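Local coordinates for protein phytase (Debaryomyces castellii, PDB 2GFI) that releases phosphate from phytate (inositol hexakisphosphate) by hydrolysis, as a 3-phytase of the histidine acid phosphatase family, at residues Asn192-Ser195 with Asp199-Ala202; Leu205-Gly210 with Gly306-Asn311. All coordinates share one frame; numbering follows the deposited sequence.

Contact 1: Asn192-Ser195 with Asp199-Ala202. With NAG (2-acetamido-2-deoxy-beta-D-glucopyranose), chain D.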
ATOM      1  N   ASN A 192     -13.151 -16.276  33.951  1.00 27.12           N
ATOM      2  CA  ASN A 192     -14.488 -16.513  34.426  1.00 27.84           C
ATOM      3  C   ASN A 192     -15.345 -16.861  33.247  1.00 28.12           C
ATOM      4  O   ASN A 192     -15.546 -16.052  32.349  1.00 28.77           O
ATOM      5  CB  ASN A 192     -14.980 -15.264  35.158  1.00 28.23           C
ATOM      6  CG  ASN A 192     -13.982 -14.801  36.195  1.00 28.64           C
ATOM      7  OD1 ASN A 192     -13.726 -15.506  37.170  1.00 29.01           O
ATOM      8  ND2 ASN A 192     -13.344 -13.662  35.947  1.00 29.59           N
ATOM      9  N   ILE A 193     -15.793 -18.107  33.230  1.00 28.40           N
ATOM     10  CA  ILE A 193     -16.548 -18.649  32.147  1.00 28.36           C
ATOM     11  C   ILE A 193     -17.981 -18.547  32.583  1.00 29.30           C
ATOM     12  O   ILE A 193     -18.398 -19.210  33.518  1.00 30.77           O
ATOM     13  CB  ILE A 193     -16.183 -20.119  31.913  1.00 28.37           C
ATOM     14  CG1 ILE A 193     -14.674 -20.319  31.858  1.00 26.81           C
ATOM     15  CG2 ILE A 193     -16.856 -20.652  30.634  1.00 28.31           C
ATOM     16  CD1 ILE A 193     -14.282 -21.783  31.737  1.00 27.59           C
ATOM     17  N   ILE A 194     -18.740 -17.727  31.880  1.00 29.26           N
ATOM     18  CA  ILE A 194     -20.083 -17.386  32.241  1.00 29.03           C
ATOM     19  C   ILE A 194     -20.968 -18.148  31.285  1.00 29.26           C
ATOM     20  O   ILE A 194     -20.909 -17.972  30.044  1.00 28.91           O
ATOM     21  CB  ILE A 194     -20.248 -15.857  32.099  1.00 29.11           C
ATOM     22  CG1 ILE A 194     -19.311 -15.166  33.087  1.00 30.18           C
ATOM     23  CG2 ILE A 194     -21.658 -15.415  32.359  1.00 28.19           C
ATOM     24  CD1 ILE A 194     -18.656 -14.014  32.445  1.00 33.65           C
ATOM     25  N   SER A 195     -21.794 -18.998  31.873  1.00 28.68           N
ATOM     26  CA  SER A 195     -22.561 -19.938  31.123  1.00 28.77           C
ATOM     27  C   SER A 195     -23.549 -19.210  30.208  1.00 28.86           C
ATOM     28  O   SER A 195     -24.072 -18.122  30.528  1.00 28.10           O
ATOM     29  CB  SER A 195     -23.255 -20.913  32.076  1.00 28.87           C
ATOM     30  OG  SER A 195     -24.322 -21.605  31.426  1.00 29.53           O
ATOM     31  N   ASP A 199     -30.683 -19.874  32.440  1.00 38.08           N
ATOM     32  CA  ASP A 199     -30.914 -19.657  33.888  1.00 39.18           C
ATOM     33  C   ASP A 199     -29.975 -18.599  34.472  1.00 38.75           C
ATOM     34  O   ASP A 199     -30.063 -18.253  35.658  1.00 38.98           O
ATOM     35  CB  ASP A 199     -30.884 -20.972  34.705  1.00 40.01           C
ATOM     36  CG  ASP A 199     -29.565 -21.736  34.575  1.00 42.38           C
ATOM     37  OD1 ASP A 199     -28.560 -21.174  34.081  1.00 46.29           O
ATOM     38  OD2 ASP A 199     -29.435 -22.920  34.960  1.00 46.12           O
ATOM     39  N   MET A 200     -29.061 -18.098  33.636  1.00 38.07           N
ATOM     40  CA  MET A 200     -28.106 -17.078  34.056  1.00 36.72           C
ATOM     41  C   MET A 200     -28.804 -15.731  34.061  1.00 36.33           C
ATOM     42  O   MET A 200     -28.328 -14.780  34.672  1.00 36.35           O
ATOM     43  CB  MET A 200     -26.891 -17.055  33.122  1.00 36.85           C
ATOM     44  CG  MET A 200     -25.938 -18.263  33.291  1.00 36.32           C
ATOM     45  SD  MET A 200     -25.313 -18.459  34.987  1.00 35.47           S
ATOM     46  CE  MET A 200     -23.909 -17.333  35.015  1.00 34.50           C
ATOM     47  N   GLY A 201     -29.954 -15.662  33.396  1.00 35.87           N
ATOM     48  CA  GLY A 201     -30.673 -14.416  33.220  1.00 35.81           C
ATOM     49  C   GLY A 201     -29.735 -13.337  32.690  1.00 36.18           C
ATOM     50  O   GLY A 201     -28.973 -13.561  31.722  1.00 36.00           O
ATOM     51  N   ALA A 202     -29.766 -12.192  33.361  1.00 35.25           N
ATOM     52  CA  ALA A 202     -29.017 -11.034  32.974  1.00 35.45           C
ATOM     53  C   ALA A 202     -27.563 -11.119  33.430  1.00 35.73           C
ATOM     54  O   ALA A 202     -26.722 -10.309  33.005  1.00 36.21           O
ATOM     55  CB  ALA A 202     -29.680  -9.780  33.529  1.00 35.32           C
TER
HETATM   56  C1  NAG D 801     -34.568 -19.372  35.458  1.00 58.23           C
HETATM   57  C2  NAG D 801     -36.018 -19.525  35.960  1.00 61.33           C
HETATM   58  C3  NAG D 801     -36.694 -20.853  35.590  1.00 62.00           C
HETATM   59  C4  NAG D 801     -36.312 -21.319  34.174  1.00 61.57           C
HETATM   60  C5  NAG D 801     -34.778 -21.288  34.082  1.00 59.91           C
HETATM   61  C6  NAG D 801     -34.182 -22.018  32.868  1.00 60.29           C
HETATM   62  C7  NAG D 801     -36.704 -18.372  37.979  1.00 61.63           C
HETATM   63  C8  NAG D 801     -36.478 -18.130  39.446  1.00 65.62           C
HETATM   64  N2  NAG D 801     -36.058 -19.391  37.405  1.00 63.36           N
HETATM   65  O3  NAG D 801     -38.097 -20.718  35.745  1.00 63.43           O
HETATM   66  O4  NAG D 801     -36.830 -22.607  33.881  1.00 61.55           O
HETATM   67  O5  NAG D 801     -34.378 -19.925  34.160  1.00 58.59           O
HETATM   68  O6  NAG D 801     -34.627 -21.466  31.649  1.00 56.83           O
HETATM   69  O7  NAG D 801     -37.459 -17.643  37.346  1.00 65.10           O

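Contact 2: Leu205-Gly210 with Gly306-Asn311. With NAG (2-acetamido-2-deoxy-beta-D-glucopyranose), chain C.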
ATOM      1  N   LEU A 205     -22.927 -13.051  29.679  1.00 30.76           N
ATOM      2  CA  LEU A 205     -22.360 -12.385  28.499  1.00 29.73           C
ATOM      3  C   LEU A 205     -23.242 -12.641  27.288  1.00 29.78           C
ATOM      4  O   LEU A 205     -23.026 -12.081  26.225  1.00 30.44           O
ATOM      5  CB  LEU A 205     -20.916 -12.832  28.261  1.00 28.75           C
ATOM      6  CG  LEU A 205     -19.907 -12.147  29.170  1.00 26.46           C
ATOM      7  CD1 LEU A 205     -18.569 -12.798  29.062  1.00 23.14           C
ATOM      8  CD2 LEU A 205     -19.844 -10.598  28.947  1.00 22.64           C
ATOM      9  N   THR A 206     -24.246 -13.490  27.471  1.00 29.83           N
ATOM     10  CA  THR A 206     -25.240 -13.778  26.440  1.00 29.84           C
ATOM     11  C   THR A 206     -26.649 -13.620  27.034  1.00 30.15           C
ATOM     12  O   THR A 206     -27.399 -14.576  27.059  1.00 30.07           O
ATOM     13  CB  THR A 206     -25.067 -15.234  25.882  1.00 29.75           C
ATOM     14  OG1 THR A 206     -25.130 -16.191  26.960  1.00 29.40           O
ATOM     15  CG2 THR A 206     -23.682 -15.449  25.280  1.00 27.65           C
ATOM     16  N   PRO A 207     -27.008 -12.426  27.513  1.00 30.83           N
ATOM     17  CA  PRO A 207     -28.305 -12.229  28.185  1.00 31.07           C
ATOM     18  C   PRO A 207     -29.525 -12.518  27.307  1.00 32.00           C
ATOM     19  O   PRO A 207     -30.633 -12.746  27.834  1.00 33.01           O
ATOM     20  CB  PRO A 207     -28.273 -10.756  28.591  1.00 31.05           C
ATOM     21  CG  PRO A 207     -27.272 -10.132  27.639  1.00 30.99           C
ATOM     22  CD  PRO A 207     -26.212 -11.181  27.461  1.00 30.38           C
ATOM     23  N   ARG A 208     -29.351 -12.536  25.987  1.00 31.87           N
ATOM     24  CA  ARG A 208     -30.474 -12.904  25.132  1.00 32.08           C
ATOM     25  C   ARG A 208     -30.945 -14.340  25.418  1.00 32.81           C
ATOM     26  O   ARG A 208     -32.089 -14.664  25.130  1.00 33.48           O
ATOM     27  CB  ARG A 208     -30.099 -12.781  23.653  1.00 31.03           C
ATOM     28  CG  ARG A 208     -29.118 -13.831  23.206  1.00 29.90           C
ATOM     29  CD  ARG A 208     -28.409 -13.506  21.957  1.00 29.21           C
ATOM     30  NE  ARG A 208     -27.068 -14.070  21.981  1.00 30.40           N
ATOM     31  CZ  ARG A 208     -26.728 -15.207  21.395  1.00 30.36           C
ATOM     32  NH1 ARG A 208     -27.645 -15.893  20.714  1.00 28.75           N
ATOM     33  NH2 ARG A 208     -25.475 -15.648  21.487  1.00 29.92           N
ATOM     34  N   ASP A 209     -30.045 -15.189  25.926  1.00 33.06           N
ATOM     35  CA  ASP A 209     -30.339 -16.591  26.184  1.00 34.39           C
ATOM     36  C   ASP A 209     -31.431 -16.768  27.265  1.00 35.21           C
ATOM     37  O   ASP A 209     -32.301 -17.635  27.148  1.00 34.90           O
ATOM     38  CB  ASP A 209     -29.058 -17.328  26.609  1.00 34.59           C
ATOM     39  CG  ASP A 209     -28.086 -17.543  25.455  1.00 34.94           C
ATOM     40  OD1 ASP A 209     -28.420 -17.254  24.296  1.00 34.98           O
ATOM     41  OD2 ASP A 209     -26.951 -18.007  25.611  1.00 36.22           O
ATOM     42  N   GLY A 210     -31.354 -15.943  28.313  1.00 35.93           N
ATOM     43  CA  GLY A 210     -32.352 -15.927  29.362  1.00 36.95           C
ATOM     44  C   GLY A 210     -33.526 -15.010  29.068  1.00 37.83           C
ATOM     45  O   GLY A 210     -34.399 -14.847  29.902  1.00 37.99           O
ATOM     46  N   GLY A 306     -29.762  -5.675  25.528  1.00 30.75           N
ATOM     47  CA  GLY A 306     -28.505  -4.928  25.415  1.00 30.82           C
ATOM     48  C   GLY A 306     -28.166  -4.068  26.620  1.00 30.70           C
ATOM     49  O   GLY A 306     -26.994  -3.874  26.941  1.00 30.74           O
ATOM     50  N   SER A 307     -29.204  -3.554  27.280  1.00 30.82           N
ATOM     51  CA  SER A 307     -29.067  -2.629  28.406  1.00 30.97           C
ATOM     52  C   SER A 307     -28.459  -3.272  29.628  1.00 30.71           C
ATOM     53  O   SER A 307     -27.998  -2.562  30.523  1.00 31.43           O
ATOM     54  CB  SER A 307     -30.424  -2.032  28.799  1.00 31.20           C
ATOM     55  OG  SER A 307     -30.928  -1.216  27.768  1.00 31.15           O
ATOM     56  N   THR A 308     -28.465  -4.600  29.679  1.00 30.10           N
ATOM     57  CA  THR A 308     -27.873  -5.290  30.806  1.00 30.12           C
ATOM     58  C   THR A 308     -26.385  -5.050  30.830  1.00 30.46           C
ATOM     59  O   THR A 308     -25.846  -4.624  31.877  1.00 30.91           O
ATOM     60  CB  THR A 308     -28.224  -6.813  30.860  1.00 30.25           C
ATOM     61  OG1 THR A 308     -27.778  -7.460  29.665  1.00 30.58           O
ATOM     62  CG2 THR A 308     -29.720  -7.021  30.838  1.00 29.82           C
ATOM     63  N   LEU A 309     -25.720  -5.282  29.687  1.00 30.43           N
ATOM     64  CA  LEU A 309     -24.282  -4.988  29.572  1.00 30.49           C
ATOM     65  C   LEU A 309     -23.999  -3.508  29.548  1.00 29.42           C
ATOM     66  O   LEU A 309     -22.960  -3.101  30.001  1.00 29.63           O
ATOM     67  CB  LEU A 309     -23.617  -5.684  28.366  1.00 31.59           C
ATOM     68  CG  LEU A 309     -23.497  -7.210  28.440  1.00 32.92           C
ATOM     69  CD1 LEU A 309     -22.906  -7.784  27.151  1.00 34.89           C
ATOM     70  CD2 LEU A 309     -22.707  -7.678  29.687  1.00 33.36           C
ATOM     71  N   LEU A 310     -24.912  -2.693  29.020  1.00 28.91           N
ATOM     72  CA  LEU A 310     -24.693  -1.238  29.031  1.00 27.56           C
ATOM     73  C   LEU A 310     -24.666  -0.698  30.458  1.00 27.87           C
ATOM     74  O   LEU A 310     -23.768   0.079  30.804  1.00 27.24           O
ATOM     75  CB  LEU A 310     -25.727  -0.514  28.181  1.00 27.51           C
ATOM     76  CG  LEU A 310     -25.496   0.983  27.964  1.00 26.60           C
ATOM     77  CD1 LEU A 310     -24.212   1.171  27.219  1.00 27.68           C
ATOM     78  CD2 LEU A 310     -26.676   1.612  27.245  1.00 26.51           C
ATOM     79  N   ASN A 311     -25.629  -1.148  31.284  1.00 28.46           N
ATOM     80  CA  ASN A 311     -25.682  -0.822  32.739  1.00 28.31           C
ATOM     81  C   ASN A 311     -24.452  -1.266  33.510  1.00 27.14           C
ATOM     82  O   ASN A 311     -23.871  -0.487  34.269  1.00 27.86           O
ATOM     83  CB  ASN A 311     -26.899  -1.484  33.388  1.00 29.31           C
ATOM     84  CG  ASN A 311     -28.185  -0.708  33.171  1.00 31.34           C
ATOM     85  OD1 ASN A 311     -28.156   0.436  32.706  1.00 33.32           O
ATOM     86  ND2 ASN A 311     -29.325  -1.331  33.538  1.00 35.14           N
TER
HETATM   87  C1  NAG C 800     -30.496  -0.498  33.759  1.00 37.79           C
HETATM   88  C2  NAG C 800     -31.682  -1.486  33.865  1.00 40.55           C
HETATM   89  C3  NAG C 800     -32.977  -0.805  34.358  1.00 41.82           C
HETATM   90  C4  NAG C 800     -32.723   0.009  35.642  1.00 43.43           C
HETATM   91  C5  NAG C 800     -31.565   0.968  35.307  1.00 41.88           C
HETATM   92  C6  NAG C 800     -31.165   1.878  36.449  1.00 41.90           C
HETATM   93  C7  NAG C 800     -31.567  -3.476  32.377  1.00 41.16           C
HETATM   94  C8  NAG C 800     -32.270  -4.128  31.218  1.00 37.74           C
HETATM   95  N2  NAG C 800     -31.902  -2.192  32.601  1.00 39.23           N
HETATM   96  O3  NAG C 800     -33.957  -1.792  34.546  1.00 41.16           O
HETATM   97  O4  NAG C 800     -33.883   0.663  36.194  1.00 44.69           O
HETATM   98  O5  NAG C 800     -30.396   0.231  34.958  1.00 38.94           O
HETATM   99  O6  NAG C 800     -30.016   2.552  35.999  1.00 43.40           O
HETATM  100  O7  NAG C 800     -30.741  -4.129  33.034  1.00 38.99           O

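Contact 1: Asn192-Ser195 with Asp199-Ala202
Met200 folds back onto Ser195 and Ile194, so the chain meets itself a few residues after leaving strand 189-194. Just before it, Asp199, in a 3-10 segment that runs on into Met200, lays its CA and CB against a sugar, with CA 3.5 Å from O5 of the N-acetylglucosamine. This glycan is attached to the protein itself and also has Asn436, a glycosylation site, beside it. Met200 then carries the contact. Its CG sits 3.3 Å from the carbonyl O of Ser195 and 4.0 Å from Ser195 CB, a van der Waals fit against the carbonyl and side-chain carbon of Ser195. Two successive bends in the thioether chain (chi2 -57°, chi3 -84°) curl the terminal methyl round, bringing CE to 4.0 Å from Ile194 CG2. The two side chains run roughly perpendicular there, meeting methyl against methyl, and CE also lies 4.1 Å from the backbone N of Ser195. Ser195 turns its OG to the backbone N of Asp197, as in an ST turn, at the start of the three-residue connection between the segments. With an alanine at Met200, the Ile194 methyl and the Ser195 carbonyl would probably lose their apolar cover on this side, opening a gap beside the turn. Gly201 follows with positive phi (50°), a conformation easiest for glycine, and turns the chain toward Ala202, whose backbone hydrogen-bonds with Ala437. Behind all this, strand 189-194 runs parallel to strand 158-163 in the mixed sheet, bonding through Ile194 to Thr162 and packing the Ile194 side chain on Phe161.

Contact 2: Leu205-Gly210 with Gly306-Asn311
Leu205 and Pro207 pack on Leu309 and Thr308 in a buried loop-to-helix contact of the histidine phosphatase fold. It joins the long loop after strand 189-194 to helix 302-318, which precedes strand 326-331 of the mixed sheet. All four touching residues are buried. One half is purely apolar: CD2 of Leu205 meets CD2 of Leu309 at 4.2 Å, methyl to methyl, with the two side chains about at right angles. Tyr443 touches both leucines, and the side chain of Leu205 lies about 11 Å from that of His70, the predicted nucleophile. The other half sets the ring of Pro207 against a hydroxyl: CG of the proline is 3.4 Å from Thr308 OG1. That oxygen stands between the backbone N and the carbonyl carbon (chi1 59°), where it hydrogen-bonds within its own helix to the carbonyl O of Ile305, so the proline packs on a polar atom already satisfied. The loop keeps its shape by local bonds. Asp209 N donates to Thr206 O, and Thr206 OG1 donates to Asp209 OD2 at 2.9 Å, arriving 60° out of the carboxylate plane. Asp209 OD1 lies over one face of the Arg208 guanidinium, a long, charge-only pairing, while Arg208 NE makes a salt bridge with Asp335. On the helix, Thr308 CG2 points to the glycan, 3.8 Å from O7 of the N-acetylglucosamine, whose acetyl methyl C8 rests 3.7 Å from Ser307 CB. The sugar itself hangs on Asn311, its C1 bonded covalently to ND2 at 1.5 Å.

Both contacts hold the same loop following strand 189-194, at two points with centres about 10 Å apart. Contact 1 is partly buried and short-range, a thioether folded over the strand end just behind it; contact 2 is fully buried and long-range, tying the loop to a helix nearly a hundred residues later. Neither has a hydrogen bond across it, but contact 2 adds a proline-on-hydroxyl fit and a more elaborate set of polar bonds within its loop. The two are packed together: Ile194 CD1 touches Leu205 CD1 at 3.6 Å, and Ala202 CB approaches Thr308 CG2 at 3.9 Å. A glycan borders one segment of each contact: at Asp199 beside contact 1 and on Asn311 in the helix of contact 2.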